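Local coordinates for protein mannan endo-1,6-alpha-mannosidase (Chaetomium thermophilum, PDB 6RY0) that probably cleaves alpha-1,6-mannosidic linkages as a family 76 glycoside hydrolase and takes part in transferring GPI-anchored glycoproteins into the fungal cell wall, at residues T196-A207 with Y218-L229. Residues are numbered along the deposited sequence; the frame is centred on the assembly and turned at random.
Sequences TIANACFFDLGA and YAEWAEKIFDWL
F203 reaches across to A222 and F226, and it is worth following from the backbone outward. Its CB sits 4.1 Å from CG2 of I225. CG lies anti to the backbone N (chi1 167°), which lays the ring against the partner helix alongside F226. CD1 then meets A222 edge-on, 3.2 Å from the backbone O of A222 and near the ring plane, with the methyl of A222 also in touch. CE1 goes on to CB of F226. At the tip, F203 CZ comes 3.5 Å from F226 CD2, an atom that lies over one face of the F203 ring, toward its rim. The two side chains run side by side, pointing the same way, with their ring planes oblique to each other.

F202 leaves the same helix on another flank. Its CD2 packs 3.5 Å from CG1 of I225, while CE2 and CZ push an edge toward the face of the six-membered ring of W221, an offset edge-to-face pair with planes at 70°. F202 is also stacked on by W163 of helix 155-167; an alanine in place of this phenylalanine would probably leave both tryptophans and I225 facing a gap.

Helices 196-213 and 216-231 form an antiparallel helical hairpin, crossing at -150° in these segments, consistent with two consecutive helices of the (alpha/alpha)6 barrel of family 76. They come close at G206, whose O lies 3.3 Å from CB of Y218, and the methyl of A222 fits against the backbone at A207. No hydrogen bond joins the two segments.

Toward the other end, I225 CG2 rests 3.5 Å from the backbone O of N199. The side chain of N199 crosses that of W228 at about a right angle, N199 ND2 lying 3.6 Å from W228 CZ3, but OD1 accepts from L180 N and ND2 donates to N195 O. L229 closes over CB of N199 with its CD2 methyl, which also reaches T196.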
ATOM      1  N   THR A 196       7.127  10.453   6.161  1.00  8.62           N
ATOM      2  CA  THR A 196       7.015   9.091   6.619  1.00  7.83           C
ATOM      3  C   THR A 196       6.748   8.133   5.491  1.00  7.61           C
ATOM      4  O   THR A 196       7.398   7.087   5.429  1.00  7.71           O
ATOM      5  CB  THR A 196       5.962   8.991   7.712  1.00  7.95           C
ATOM      6  OG1 THR A 196       6.398   9.850   8.755  1.00  9.11           O
ATOM      7  CG2 THR A 196       5.804   7.566   8.183  1.00  8.62           C
ATOM      8  N   ILE A 197       5.797   8.436   4.617  1.00  7.57           N
ATOM      9  CA  ILE A 197       5.348   7.409   3.686  1.00  7.81           C
ATOM     10  C   ILE A 197       6.480   6.962   2.743  1.00  7.36           C
ATOM     11  O   ILE A 197       6.595   5.766   2.447  1.00  7.45           O
ATOM     12  CB  ILE A 197       4.070   7.808   2.927  1.00  8.50           C
ATOM     13  CG1 ILE A 197       3.538   6.631   2.106  1.00  9.28           C
ATOM     14  CG2 ILE A 197       4.274   9.060   2.055  1.00  9.43           C
ATOM     15  CD1 ILE A 197       3.112   5.498   2.894  1.00  9.98           C
ATOM     16  N   ALA A 198       7.312   7.880   2.245  1.00  7.85           N
ATOM     17  CA  ALA A 198       8.408   7.461   1.378  1.00  8.13           C
ATOM     18  C   ALA A 198       9.311   6.463   2.099  1.00  7.15           C
ATOM     19  O   ALA A 198       9.730   5.434   1.564  1.00  7.45           O
ATOM     20  CB  ALA A 198       9.243   8.694   0.959  1.00  9.15           C
ATOM     21  N   ASN A 199       9.640   6.813   3.336  1.00  6.68           N
ATOM     22  CA  ASN A 199      10.521   5.988   4.143  1.00  6.82           C
ATOM     23  C   ASN A 199       9.860   4.677   4.545  1.00  6.59           C
ATOM     24  O   ASN A 199      10.516   3.645   4.585  1.00  7.01           O
ATOM     25  CB  ASN A 199      11.005   6.830   5.332  1.00  7.41           C
ATOM     26  CG  ASN A 199      12.005   7.839   4.869  1.00  7.78           C
ATOM     27  OD1 ASN A 199      13.168   7.473   4.624  1.00  8.55           O
ATOM     28  ND2 ASN A 199      11.583   9.088   4.668  1.00  8.03           N
ATOM     29  N   ALA A 200       8.560   4.715   4.849  1.00  6.59           N
ATOM     30  CA  ALA A 200       7.809   3.516   5.195  1.00  6.73           C
ATOM     31  C   ALA A 200       7.750   2.537   4.024  1.00  6.21           C
ATOM     32  O   ALA A 200       7.842   1.341   4.240  1.00  6.82           O
ATOM     33  CB  ALA A 200       6.416   3.899   5.664  1.00  6.92           C
ATOM     34  N   CYS A 201       7.569   3.042   2.810  1.00  6.68           N
ATOM     35  CA  CYS A 201       7.560   2.154   1.645  1.00  6.42           C
ATOM     36  C   CYS A 201       8.917   1.472   1.498  1.00  6.58           C
ATOM     37  O   CYS A 201       8.994   0.264   1.238  1.00  6.69           O
ATOM     38  CB  CYS A 201       7.229   2.932   0.365  1.00  7.26           C
ATOM     39  SG  CYS A 201       5.527   3.524   0.222  1.00  8.09           S
ATOM     40  N   PHE A 202       9.993   2.237   1.616  1.00  6.57           N
ATOM     41  CA  PHE A 202      11.332   1.664   1.482  1.00  6.64           C
ATOM     42  C   PHE A 202      11.628   0.651   2.587  1.00  6.39           C
ATOM     43  O   PHE A 202      12.180  -0.418   2.345  1.00  6.72           O
ATOM     44  CB  PHE A 202      12.341   2.812   1.404  1.00  7.36           C
ATOM     45  CG  PHE A 202      13.780   2.388   1.286  1.00  7.40           C
ATOM     46  CD1 PHE A 202      14.216   1.542   0.289  1.00  7.90           C
ATOM     47  CD2 PHE A 202      14.721   2.874   2.164  1.00  9.06           C
ATOM     48  CE1 PHE A 202      15.548   1.194   0.162  1.00  8.54           C
ATOM     49  CE2 PHE A 202      16.058   2.518   2.027  1.00 10.13           C
ATOM     50  CZ  PHE A 202      16.467   1.673   1.062  1.00  9.33           C
ATOM     51  N   PHE A 203      11.218   0.987   3.824  1.00  6.42           N
ATOM     52  CA  PHE A 203      11.325   0.095   4.958  1.00  6.42           C
ATOM     53  C   PHE A 203      10.576  -1.208   4.698  1.00  6.39           C
ATOM     54  O   PHE A 203      11.105  -2.297   4.883  1.00  6.40           O
ATOM     55  CB  PHE A 203      10.765   0.800   6.192  1.00  6.89           C
ATOM     56  CG  PHE A 203      10.529  -0.115   7.362  1.00  6.42           C
ATOM     57  CD1 PHE A 203      11.584  -0.780   7.971  1.00  7.12           C
ATOM     58  CD2 PHE A 203       9.258  -0.331   7.859  1.00  6.75           C
ATOM     59  CE1 PHE A 203      11.370  -1.653   9.012  1.00  7.62           C
ATOM     60  CE2 PHE A 203       9.022  -1.190   8.920  1.00  7.30           C
ATOM     61  CZ  PHE A 203      10.083  -1.855   9.488  1.00  7.60           C
ATOM     62  N   ASP A 204       9.298  -1.080   4.325  1.00  6.22           N
ATOM     63  CA  ASP A 204       8.471  -2.259   4.117  1.00  6.56           C
ATOM     64  C   ASP A 204       9.040  -3.148   3.019  1.00  6.68           C
ATOM     65  O   ASP A 204       9.093  -4.364   3.155  1.00  6.63           O
ATOM     66  CB  ASP A 204       7.042  -1.778   3.734  1.00  7.32           C
ATOM     67  CG  ASP A 204       6.051  -2.904   3.669  1.00  6.67           C
ATOM     68  OD1 ASP A 204       5.798  -3.488   4.765  1.00  7.31           O
ATOM     69  OD2 ASP A 204       5.496  -3.163   2.573  1.00  7.16           O
ATOM     70  N   LEU A 205       9.474  -2.552   1.908  1.00  6.54           N
ATOM     71  CA  LEU A 205      10.100  -3.330   0.829  0.59  7.33           C
ATOM     72  C   LEU A 205      11.332  -4.040   1.304  1.00  7.20           C
ATOM     73  O   LEU A 205      11.562  -5.201   0.952  1.00  7.72           O
ATOM     74  CB  LEU A 205      10.502  -2.452  -0.362  0.59  8.34           C
ATOM     75  CG  LEU A 205       9.329  -2.099  -1.258  0.59  7.76           C
ATOM     76  CD1 LEU A 205       9.707  -1.052  -2.272  0.59  8.52           C
ATOM     77  CD2 LEU A 205       8.753  -3.318  -1.981  0.59  8.83           C
ATOM     78  N   GLY A 206      12.178  -3.349   2.063  1.00  6.74           N
ATOM     79  CA  GLY A 206      13.382  -3.991   2.576  1.00  7.37           C
ATOM     80  C   GLY A 206      13.079  -5.175   3.478  1.00  6.89           C
ATOM     81  O   GLY A 206      13.678  -6.244   3.359  1.00  7.50           O
ATOM     82  N   ALA A 207      12.124  -4.997   4.376  1.00  6.56           N
ATOM     83  CA  ALA A 207      11.762  -6.068   5.305  1.00  6.86           C
ATOM     84  C   ALA A 207      11.219  -7.284   4.543  1.00  6.75           C
ATOM     85  O   ALA A 207      11.528  -8.429   4.850  1.00  6.97           O
ATOM     86  CB  ALA A 207      10.761  -5.548   6.290  1.00  7.17           C
ATOM     87  N   TYR A 218      19.089  -6.467   2.801  1.00  7.50           N
ATOM     88  CA  TYR A 218      17.779  -5.842   2.812  1.00  7.53           C
ATOM     89  C   TYR A 218      17.364  -5.472   4.241  1.00  7.56           C
ATOM     90  O   TYR A 218      16.820  -4.389   4.504  1.00  8.22           O
ATOM     91  CB  TYR A 218      16.716  -6.759   2.215  1.00  7.50           C
ATOM     92  CG  TYR A 218      16.873  -7.092   0.766  1.00  7.29           C
ATOM     93  CD1 TYR A 218      16.800  -6.110  -0.222  1.00  7.52           C
ATOM     94  CD2 TYR A 218      17.007  -8.406   0.349  1.00  7.46           C
ATOM     95  CE1 TYR A 218      16.881  -6.450  -1.560  1.00  7.52           C
ATOM     96  CE2 TYR A 218      17.111  -8.739  -0.999  1.00  7.58           C
ATOM     97  CZ  TYR A 218      17.032  -7.768  -1.942  1.00  8.01           C
ATOM     98  OH  TYR A 218      17.149  -8.172  -3.258  1.00  9.06           O
ATOM     99  N   ALA A 219      17.545  -6.406   5.155  1.00  8.02           N
ATOM    100  CA  ALA A 219      17.142  -6.221   6.554  1.00  8.34           C
ATOM    101  C   ALA A 219      17.940  -5.140   7.231  1.00  8.29           C
ATOM    102  O   ALA A 219      17.401  -4.395   8.037  1.00  8.61           O
ATOM    103  CB  ALA A 219      17.306  -7.527   7.304  1.00  9.76           C
ATOM    104  N   GLU A 220      19.239  -5.065   6.947  0.90  7.83           N
ATOM    105  CA  GLU A 220      20.062  -4.031   7.584  0.90  8.56           C
ATOM    106  C   GLU A 220      19.609  -2.638   7.150  0.90  7.77           C
ATOM    107  O   GLU A 220      19.527  -1.717   7.971  0.90  8.10           O
ATOM    108  CB  GLU A 220      21.536  -4.265   7.249  0.90 11.81           C
ATOM    109  CG  GLU A 220      22.131  -5.537   7.733  0.90 18.27           C
ATOM    110  CD  GLU A 220      23.446  -5.877   7.034  0.90 24.18           C
ATOM    111  OE1 GLU A 220      23.993  -5.040   6.264  0.90 26.25           O
ATOM    112  OE2 GLU A 220      23.941  -7.002   7.252  0.90 27.03           O
ATOM    113  N   TRP A 221      19.268  -2.478   5.871  1.00  7.95           N
ATOM    114  CA  TRP A 221      18.691  -1.219   5.407  1.00  7.91           C
ATOM    115  C   TRP A 221      17.353  -0.930   6.081  1.00  7.94           C
ATOM    116  O   TRP A 221      17.068   0.211   6.462  1.00  8.42           O
ATOM    117  CB  TRP A 221      18.538  -1.222   3.897  1.00  8.06           C
ATOM    118  CG  TRP A 221      19.710  -0.735   3.134  1.00  8.43           C
ATOM    119  CD1 TRP A 221      20.641  -1.483   2.453  1.00  9.91           C
ATOM    120  CD2 TRP A 221      20.014   0.621   2.862  1.00  9.43           C
ATOM    121  NE1 TRP A 221      21.502  -0.666   1.776  1.00 10.61           N
ATOM    122  CE2 TRP A 221      21.123   0.638   1.986  1.00  9.91           C
ATOM    123  CE3 TRP A 221      19.438   1.816   3.251  1.00 10.98           C
ATOM    124  CZ2 TRP A 221      21.652   1.815   1.489  1.00 12.10           C
ATOM    125  CZ3 TRP A 221      19.980   2.979   2.784  1.00 12.71           C
ATOM    126  CH2 TRP A 221      21.074   2.977   1.915  1.00 12.67           C
ATOM    127  N   ALA A 222      16.503  -1.947   6.176  1.00  7.77           N
ATOM    128  CA  ALA A 222      15.194  -1.731   6.806  1.00  8.33           C
ATOM    129  C   ALA A 222      15.370  -1.262   8.237  1.00  7.90           C
ATOM    130  O   ALA A 222      14.699  -0.331   8.688  1.00  8.93           O
ATOM    131  CB  ALA A 222      14.391  -3.006   6.731  1.00  8.78           C
ATOM    132  N   GLU A 223      16.278  -1.902   8.978  1.00  8.45           N
ATOM    133  CA  GLU A 223      16.606  -1.517  10.365  0.50  9.31           C
ATOM    134  C   GLU A 223      17.026  -0.042  10.388  1.00  8.67           C
ATOM    135  O   GLU A 223      16.598   0.741  11.246  1.00  9.58           O
ATOM    136  CB  GLU A 223      17.741  -2.401  10.981  0.50 10.90           C
ATOM    137  CG  GLU A 223      17.547  -3.980  11.145  0.50 13.02           C
ATOM    138  CD  GLU A 223      17.128  -4.481  12.563  0.50 12.99           C
ATOM    139  OE1 GLU A 223      16.857  -3.590  13.401  0.50 15.18           O
ATOM    140  OE2 GLU A 223      17.029  -5.764  12.825  0.50 10.97           O
ATOM    141  N   LYS A 224      17.935   0.323   9.485  1.00  8.23           N
ATOM    142  CA  LYS A 224      18.476   1.671   9.459  1.00  8.49           C
ATOM    143  C   LYS A 224      17.366   2.688   9.242  1.00  8.27           C
ATOM    144  O   LYS A 224      17.326   3.742   9.905  1.00  8.71           O
ATOM    145  CB  LYS A 224      19.532   1.757   8.345  1.00  9.87           C
ATOM    146  CG  LYS A 224      20.208   3.088   8.195  1.00 12.82           C
ATOM    147  CD  LYS A 224      21.239   3.013   7.068  1.00 15.28           C
ATOM    148  CE  LYS A 224      22.497   3.830   7.288  1.00 18.36           C
ATOM    149  NZ  LYS A 224      22.142   5.233   7.248  1.00 18.16           N
ATOM    150  N   ILE A 225      16.477   2.423   8.284  1.00  7.72           N
ATOM    151  CA  ILE A 225      15.434   3.401   7.978  1.00  7.74           C
ATOM    152  C   ILE A 225      14.409   3.488   9.100  1.00  7.90           C
ATOM    153  O   ILE A 225      13.957   4.593   9.445  1.00  8.42           O
ATOM    154  CB  ILE A 225      14.759   3.065   6.642  1.00  8.97           C
ATOM    155  CG1 ILE A 225      15.730   3.158   5.504  1.00 12.01           C
ATOM    156  CG2 ILE A 225      13.482   3.867   6.435  1.00 10.74           C
ATOM    157  CD1 ILE A 225      16.137   4.576   5.191  1.00 13.95           C
ATOM    158  N   PHE A 226      14.045   2.365   9.701  1.00  8.24           N
ATOM    159  CA  PHE A 226      13.139   2.404  10.846  1.00  8.42           C
ATOM    160  C   PHE A 226      13.749   3.211  11.986  1.00  8.82           C
ATOM    161  O   PHE A 226      13.090   4.046  12.606  1.00  9.10           O
ATOM    162  CB  PHE A 226      12.822   0.991  11.313  1.00  9.08           C
ATOM    163  CG  PHE A 226      11.694   0.969  12.303  1.00  8.72           C
ATOM    164  CD1 PHE A 226      11.932   1.170  13.647  1.00 10.31           C
ATOM    165  CD2 PHE A 226      10.372   0.745  11.885  1.00  9.20           C
ATOM    166  CE1 PHE A 226      10.859   1.157  14.547  1.00 10.45           C
ATOM    167  CE2 PHE A 226       9.332   0.735  12.774  1.00 10.08           C
ATOM    168  CZ  PHE A 226       9.585   0.947  14.080  1.00 10.45           C
ATOM    169  N   ASP A 227      15.033   2.968  12.257  1.00  8.72           N
ATOM    170  CA  ASP A 227      15.686   3.665  13.338  1.00  9.36           C
ATOM    171  C   ASP A 227      15.759   5.161  13.070  1.00  8.41           C
ATOM    172  O   ASP A 227      15.682   5.963  14.006  1.00  8.30           O
ATOM    173  CB  ASP A 227      17.045   3.054  13.611  1.00 12.33           C
ATOM    174  CG  ASP A 227      16.949   1.680  14.303  1.00 16.13           C
ATOM    175  OD1 ASP A 227      15.840   1.252  14.718  1.00 19.18           O
ATOM    176  OD2 ASP A 227      17.988   1.023  14.387  1.00 18.75           O
ATOM    177  N   TRP A 228      15.882   5.544  11.801  1.00  8.07           N
ATOM    178  CA  TRP A 228      15.845   6.940  11.422  1.00  8.14           C
ATOM    179  C   TRP A 228      14.459   7.553  11.675  1.00  7.51           C
ATOM    180  O   TRP A 228      14.337   8.623  12.246  1.00  8.05           O
ATOM    181  CB  TRP A 228      16.274   7.119   9.947  1.00  8.21           C
ATOM    182  CG  TRP A 228      16.237   8.551   9.540  1.00  8.63           C
ATOM    183  CD1 TRP A 228      17.227   9.478   9.741  1.00  9.63           C
ATOM    184  CD2 TRP A 228      15.138   9.252   8.938  1.00  8.73           C
ATOM    185  NE1 TRP A 228      16.805  10.706   9.310  1.00 10.35           N
ATOM    186  CE2 TRP A 228      15.528  10.604   8.818  1.00  9.53           C
ATOM    187  CE3 TRP A 228      13.871   8.880   8.477  1.00  9.29           C
ATOM    188  CZ2 TRP A 228      14.709  11.566   8.278  1.00 10.32           C
ATOM    189  CZ3 TRP A 228      13.056   9.842   7.918  1.00 10.13           C
ATOM    190  CH2 TRP A 228      13.468  11.166   7.847  1.00 10.34           C
ATOM    191  N   LEU A 229      13.404   6.851  11.248  1.00  7.51           N
ATOM    192  CA  LEU A 229      12.047   7.313  11.485  1.00  7.69           C
ATOM    193  C   LEU A 229      11.776   7.524  12.987  1.00  7.49           C
ATOM    194  O   LEU A 229      11.055   8.437  13.385  1.00  8.17           O
ATOM    195  CB  LEU A 229      11.050   6.319  10.917  1.00  7.64           C
ATOM    196  CG  LEU A 229      10.849   6.397   9.404  1.00  8.19           C
ATOM    197  CD1 LEU A 229      10.057   5.184   8.919  1.00  9.06           C
ATOM    198  CD2 LEU A 229      10.157   7.688   9.001  1.00  8.76           C
TER